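Local coordinates for uncharacterized protein (Legionella pneumophila subsp. pneumophila, PDB 5T2X), which is of unknown function, an all-helical Legionella protein of the DUF5630 family whose biochemical role has not been established, at residues E15-K27 against K48-C60. Sequence-based numbering, arbitrary orientation.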
loop_
_atom_site.group_PDB
_atom_site.type_symbol
_atom_site.label_atom_id
_atom_site.label_comp_id
_atom_site.label_asym_id
_atom_site.label_seq_id
_atom_site.Cartn_x
_atom_site.Cartn_y
_atom_site.Cartn_z
ATOM N N GLU A 15 -28.808 -14.090 -6.472
ATOM C CA GLU A 15 -27.443 -13.950 -5.979
ATOM C C GLU A 15 -27.030 -15.155 -5.144
ATOM O O GLU A 15 -25.922 -15.682 -5.304
ATOM C CB GLU A 15 -27.312 -12.666 -5.162
ATOM C CG GLU A 15 -25.943 -12.455 -4.544
ATOM C CD GLU A 15 -25.992 -11.539 -3.338
ATOM O OE1 GLU A 15 -26.244 -12.035 -2.220
ATOM O OE2 GLU A 15 -25.790 -10.319 -3.511
ATOM N N LEU A 16 -27.908 -15.606 -4.245
ATOM C CA LEU A 16 -27.612 -16.795 -3.452
ATOM C C LEU A 16 -27.540 -18.042 -4.321
ATOM O O LEU A 16 -26.744 -18.946 -4.042
ATOM C CB LEU A 16 -28.661 -16.972 -2.354
ATOM C CG LEU A 16 -28.622 -15.963 -1.206
ATOM C CD1 LEU A 16 -29.788 -16.187 -0.257
ATOM C CD2 LEU A 16 -27.298 -16.054 -0.464
ATOM N N LYS A 17 -28.354 -18.109 -5.376
ATOM C CA LYS A 17 -28.305 -19.262 -6.267
ATOM C C LYS A 17 -27.036 -19.250 -7.112
ATOM O O LYS A 17 -26.397 -20.291 -7.296
ATOM C CB LYS A 17 -29.548 -19.292 -7.157
ATOM C CG LYS A 17 -29.621 -20.504 -8.070
ATOM C CD LYS A 17 -29.667 -21.796 -7.268
ATOM C CE LYS A 17 -29.487 -23.011 -8.163
ATOM N NZ LYS A 17 -30.490 -23.041 -9.262
ATOM N N LYS A 18 -26.651 -18.079 -7.625
ATOM C CA LYS A 18 -25.471 -17.996 -8.480
ATOM C C LYS A 18 -24.192 -18.311 -7.716
ATOM O O LYS A 18 -23.257 -18.881 -8.289
ATOM C CB LYS A 18 -25.390 -16.614 -9.127
ATOM C CG LYS A 18 -26.449 -16.383 -10.195
ATOM C CD LYS A 18 -26.578 -14.914 -10.558
ATOM C CE LYS A 18 -27.723 -14.698 -11.536
ATOM N NZ LYS A 18 -27.969 -13.254 -11.803
ATOM N N ILE A 19 -24.129 -17.958 -6.430
ATOM C CA ILE A 19 -22.958 -18.302 -5.628
ATOM C C ILE A 19 -22.881 -19.809 -5.421
ATOM O O ILE A 19 -21.799 -20.405 -5.501
ATOM C CB ILE A 19 -22.983 -17.542 -4.289
ATOM C CG1 ILE A 19 -22.808 -16.041 -4.525
ATOM C CG2 ILE A 19 -21.900 -18.058 -3.356
ATOM C CD1 ILE A 19 -22.767 -15.222 -3.253
ATOM N N ASN A 20 -24.025 -20.450 -5.163
ATOM C CA ASN A 20 -24.054 -21.896 -4.972
ATOM C C ASN A 20 -23.664 -22.657 -6.232
ATOM O O ASN A 20 -23.214 -23.804 -6.132
ATOM C CB ASN A 20 -25.444 -22.342 -4.511
ATOM C CG ASN A 20 -25.830 -21.760 -3.166
ATOM O OD1 ASN A 20 -24.971 -21.447 -2.342
ATOM N ND2 ASN A 20 -27.129 -21.614 -2.938
ATOM N N ILE A 21 -23.829 -22.053 -7.410
ATOM C CA ILE A 21 -23.448 -22.728 -8.647
ATOM C C ILE A 21 -21.934 -22.891 -8.716
ATOM O O ILE A 21 -21.423 -23.967 -9.049
ATOM C CB ILE A 21 -23.990 -21.960 -9.866
ATOM C CG1 ILE A 21 -25.518 -21.987 -9.879
ATOM C CG2 ILE A 21 -23.428 -22.549 -11.151
ATOM C CD1 ILE A 21 -26.127 -21.055 -10.899
ATOM N N ILE A 22 -21.194 -21.829 -8.393
ATOM C CA ILE A 22 -19.737 -21.916 -8.426
ATOM C C ILE A 22 -19.221 -22.701 -7.226
ATOM O O ILE A 22 -18.235 -23.441 -7.327
ATOM C CB ILE A 22 -19.116 -20.509 -8.502
ATOM C CG1 ILE A 22 -19.670 -19.752 -9.709
ATOM C CG2 ILE A 22 -17.601 -20.598 -8.601
ATOM C CD1 ILE A 22 -18.959 -18.449 -9.989
ATOM N N GLU A 23 -19.881 -22.559 -6.073
ATOM C CA GLU A 23 -19.482 -23.315 -4.888
ATOM C C GLU A 23 -19.546 -24.815 -5.142
ATOM O O GLU A 23 -18.615 -25.555 -4.803
ATOM C CB GLU A 23 -20.370 -22.947 -3.699
ATOM C CG GLU A 23 -20.020 -21.641 -3.017
ATOM C CD GLU A 23 -20.768 -21.471 -1.711
ATOM O OE1 GLU A 23 -21.441 -22.433 -1.286
ATOM O OE2 GLU A 23 -20.686 -20.381 -1.109
ATOM N N ASN A 24 -20.645 -25.285 -5.737
ATOM C CA ASN A 24 -20.807 -26.717 -5.958
ATOM C C ASN A 24 -19.821 -27.235 -6.998
ATOM O O ASN A 24 -19.312 -28.354 -6.871
ATOM C CB ASN A 24 -22.245 -27.028 -6.373
ATOM C CG ASN A 24 -23.246 -26.725 -5.272
ATOM O OD1 ASN A 24 -22.881 -26.604 -4.102
ATOM N ND2 ASN A 24 -24.516 -26.604 -5.643
ATOM N N LEU A 25 -19.533 -26.436 -8.028
ATOM C CA LEU A 25 -18.541 -26.842 -9.021
ATOM C C LEU A 25 -17.180 -27.070 -8.378
ATOM O O LEU A 25 -16.457 -28.001 -8.750
ATOM C CB LEU A 25 -18.441 -25.792 -10.129
ATOM C CG LEU A 25 -19.637 -25.669 -11.074
ATOM C CD1 LEU A 25 -19.423 -24.536 -12.067
ATOM C CD2 LEU A 25 -19.883 -26.984 -11.796
ATOM N N ILE A 26 -16.814 -26.232 -7.405
ATOM C CA ILE A 26 -15.537 -26.403 -6.720
ATOM C C ILE A 26 -15.567 -27.644 -5.837
ATOM O O ILE A 26 -14.579 -28.383 -5.749
ATOM C CB ILE A 26 -15.193 -25.137 -5.916
ATOM C CG1 ILE A 26 -15.083 -23.934 -6.853
ATOM C CG2 ILE A 26 -13.897 -25.327 -5.141
ATOM C CD1 ILE A 26 -14.847 -22.626 -6.144
ATOM N N LYS A 27 -16.699 -27.899 -5.180
ATOM C CA LYS A 27 -16.811 -29.086 -4.338
ATOM C C LYS A 27 -16.816 -30.360 -5.175
ATOM O O LYS A 27 -16.212 -31.366 -4.786
ATOM C CB LYS A 27 -18.069 -28.998 -3.475
ATOM C CG LYS A 27 -18.065 -27.832 -2.497
ATOM C CD LYS A 27 -19.398 -27.706 -1.778
ATOM C CE LYS A 27 -19.398 -26.526 -0.820
ATOM N NZ LYS A 27 -20.724 -26.346 -0.171
ATOM N N LYS A 48 -17.042 -9.684 -4.608
ATOM C CA LYS A 48 -18.169 -9.893 -3.706
ATOM C C LYS A 48 -18.398 -11.373 -3.422
ATOM O O LYS A 48 -18.822 -11.732 -2.317
ATOM C CB LYS A 48 -19.424 -9.251 -4.296
ATOM C CG LYS A 48 -20.652 -9.331 -3.414
ATOM C CD LYS A 48 -21.686 -8.312 -3.856
ATOM C CE LYS A 48 -23.068 -8.700 -3.383
ATOM N NZ LYS A 48 -23.469 -10.002 -3.978
ATOM N N TYR A 49 -18.117 -12.245 -4.393
ATOM C CA TYR A 49 -18.270 -13.678 -4.153
ATOM C C TYR A 49 -17.213 -14.193 -3.183
ATOM O O TYR A 49 -17.509 -15.037 -2.329
ATOM C CB TYR A 49 -18.207 -14.454 -5.469
ATOM C CG TYR A 49 -19.488 -14.429 -6.277
ATOM C CD1 TYR A 49 -20.533 -13.578 -5.940
ATOM C CD2 TYR A 49 -19.653 -15.268 -7.371
ATOM C CE1 TYR A 49 -21.705 -13.556 -6.680
ATOM C CE2 TYR A 49 -20.820 -15.256 -8.114
ATOM C CZ TYR A 49 -21.842 -14.398 -7.765
ATOM O OH TYR A 49 -23.002 -14.385 -8.504
ATOM N N THR A 50 -15.977 -13.698 -3.298
ATOM C CA THR A 50 -14.925 -14.136 -2.386
ATOM C C THR A 50 -15.204 -13.699 -0.954
ATOM O O THR A 50 -14.735 -14.343 -0.009
ATOM C CB THR A 50 -13.564 -13.601 -2.842
ATOM O OG1 THR A 50 -13.563 -12.169 -2.788
ATOM C CG2 THR A 50 -13.260 -14.053 -4.263
ATOM N N GLU A 51 -15.963 -12.617 -0.769
ATOM C CA GLU A 51 -16.286 -12.163 0.579
ATOM C C GLU A 51 -17.441 -12.946 1.186
ATOM O O GLU A 51 -17.490 -13.121 2.409
ATOM C CB GLU A 51 -16.618 -10.670 0.567
ATOM C CG GLU A 51 -15.458 -9.777 0.158
ATOM C CD GLU A 51 -15.821 -8.304 0.169
ATOM O OE1 GLU A 51 -17.025 -7.987 0.277
ATOM O OE2 GLU A 51 -14.903 -7.464 0.073
ATOM N N LEU A 52 -18.367 -13.428 0.360
ATOM C CA LEU A 52 -19.555 -14.117 0.848
ATOM C C LEU A 52 -19.385 -15.626 0.943
ATOM O O LEU A 52 -20.249 -16.291 1.525
ATOM C CB LEU A 52 -20.753 -13.808 -0.057
ATOM C CG LEU A 52 -21.262 -12.367 -0.064
ATOM C CD1 LEU A 52 -22.426 -12.221 -1.032
ATOM C CD2 LEU A 52 -21.668 -11.940 1.340
ATOM N N SER A 53 -18.305 -16.183 0.399
ATOM C CA SER A 53 -18.150 -17.630 0.309
ATOM C C SER A 53 -16.720 -18.017 0.643
ATOM O O SER A 53 -15.782 -17.568 -0.024
ATOM C CB SER A 53 -18.521 -18.132 -1.088
ATOM O OG SER A 53 -18.202 -19.505 -1.236
ATOM N N LYS A 54 -16.558 -18.858 1.667
ATOM C CA LYS A 54 -15.241 -19.404 1.973
ATOM C C LYS A 54 -14.752 -20.326 0.863
ATOM O O LYS A 54 -13.550 -20.369 0.579
ATOM C CB LYS A 54 -15.280 -20.149 3.309
ATOM C CG LYS A 54 -13.991 -20.880 3.654
ATOM C CD LYS A 54 -14.144 -21.721 4.912
ATOM C CE LYS A 54 -12.898 -22.556 5.163
ATOM N NZ LYS A 54 -11.677 -21.712 5.294
ATOM N N THR A 55 -15.665 -21.065 0.225
ATOM C CA THR A 55 -15.268 -21.976 -0.843
ATOM C C THR A 55 -14.685 -21.217 -2.030
ATOM O O THR A 55 -13.688 -21.646 -2.621
ATOM C CB THR A 55 -16.463 -22.821 -1.286
ATOM O OG1 THR A 55 -16.978 -23.552 -0.166
ATOM C CG2 THR A 55 -16.048 -23.801 -2.375
ATOM N N ILE A 56 -15.286 -20.079 -2.384
ATOM C CA ILE A 56 -14.825 -19.328 -3.547
ATOM C C ILE A 56 -13.464 -18.696 -3.273
ATOM O O ILE A 56 -12.539 -18.804 -4.086
ATOM C CB ILE A 56 -15.862 -18.264 -3.952
ATOM C CG1 ILE A 56 -17.229 -18.902 -4.212
ATOM C CG2 ILE A 56 -15.389 -17.494 -5.177
ATOM C CD1 ILE A 56 -17.197 -20.087 -5.124
ATOM N N THR A 57 -13.320 -18.030 -2.123
ATOM C CA THR A 57 -12.097 -17.273 -1.869
ATOM C C THR A 57 -10.892 -18.192 -1.700
ATOM O O THR A 57 -9.795 -17.869 -2.168
ATOM C CB THR A 57 -12.271 -16.369 -0.645
ATOM O OG1 THR A 57 -11.042 -15.679 -0.382
ATOM C CG2 THR A 57 -12.671 -17.171 0.586
ATOM N N ASP A 58 -11.072 -19.343 -1.047
ATOM C CA ASP A 58 -9.963 -20.283 -0.913
ATOM C C ASP A 58 -9.531 -20.810 -2.274
ATOM O O ASP A 58 -8.333 -20.961 -2.541
ATOM C CB ASP A 58 -10.352 -21.437 0.011
ATOM C CG ASP A 58 -10.613 -20.984 1.434
ATOM O OD1 ASP A 58 -10.183 -19.868 1.794
ATOM O OD2 ASP A 58 -11.242 -21.750 2.194
ATOM N N PHE A 59 -10.497 -21.088 -3.152
ATOM C CA PHE A 59 -10.172 -21.533 -4.502
ATOM C C PHE A 59 -9.477 -20.432 -5.294
ATOM O O PHE A 59 -8.551 -20.703 -6.066
ATOM C CB PHE A 59 -11.447 -21.993 -5.211
ATOM C CG PHE A 59 -11.235 -22.432 -6.631
ATOM C CD1 PHE A 59 -10.613 -23.637 -6.912
ATOM C CD2 PHE A 59 -11.677 -21.649 -7.684
ATOM C CE1 PHE A 59 -10.423 -24.046 -8.218
ATOM C CE2 PHE A 59 -11.491 -22.053 -8.993
ATOM C CZ PHE A 59 -10.863 -23.254 -9.260
ATOM N N CYS A 60 -9.902 -19.180 -5.104
ATOM C CA CYS A 60 -9.334 -18.056 -5.838
ATOM C C CYS A 60 -7.989 -17.598 -5.290
ATOM O O CYS A 60 -7.341 -16.752 -5.916
ATOM C CB CYS A 60 -10.314 -16.878 -5.837
ATOM S SG CYS A 60 -11.806 -17.150 -6.826
#
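Glu15 opens the contact at the first turn of helix 15-27, which packs across the junction of two consecutive helices, 43-52 and 54-60, which meet at Ser53, at the N-terminal end of this all-helical chain. The carboxylate of Glu15 and the ammonium of Lys48 form a salt bridge, their chains crossing at about a right angle; the lysine, extended as far as CE, bends at chi4 (-62°) to bring NZ to OE2. Glu15 is poorly ordered, so the very short spacing there is doubtful. One turn on, Lys18 sets its CB 3.3 Å from the Tyr49 OH. Ile19 fills the angle between Tyr49 and Leu52: its CG1 lies over one face of the tyrosine ring in a CH-pi contact, 3.7 Å from the centroid, while its CD1 meets Leu52 CD1 at 3.7 Å. Ile22 approaches the edge of the same ring with CD1 and turns its other branch to the second helix, CG2 standing 3.5 Å from Ile56 CD1; it also touches Leu38 of helix 31-40. Glu23 reaches the junction, where its OE2 accepts a hydrogen bond of 2.6 Å from Ser53 OG, met 38° out of the carboxylate plane. Ile26 closes the apolar row, CG2 against the Thr55 methyl, CG1 over one face of the Phe59 ring, and CD1 wedged between Ile56 CD1 and Phe59 CB, 3.6 Å from each. The axes of helices 15-27 and 54-60 cross at 55°. Ser53 is also the N-cap of helix 54-60: the hydroxyl that donates to Glu23 accepts from Ile56 N, with 3.2 Å between Ser53 OG and that nitrogen.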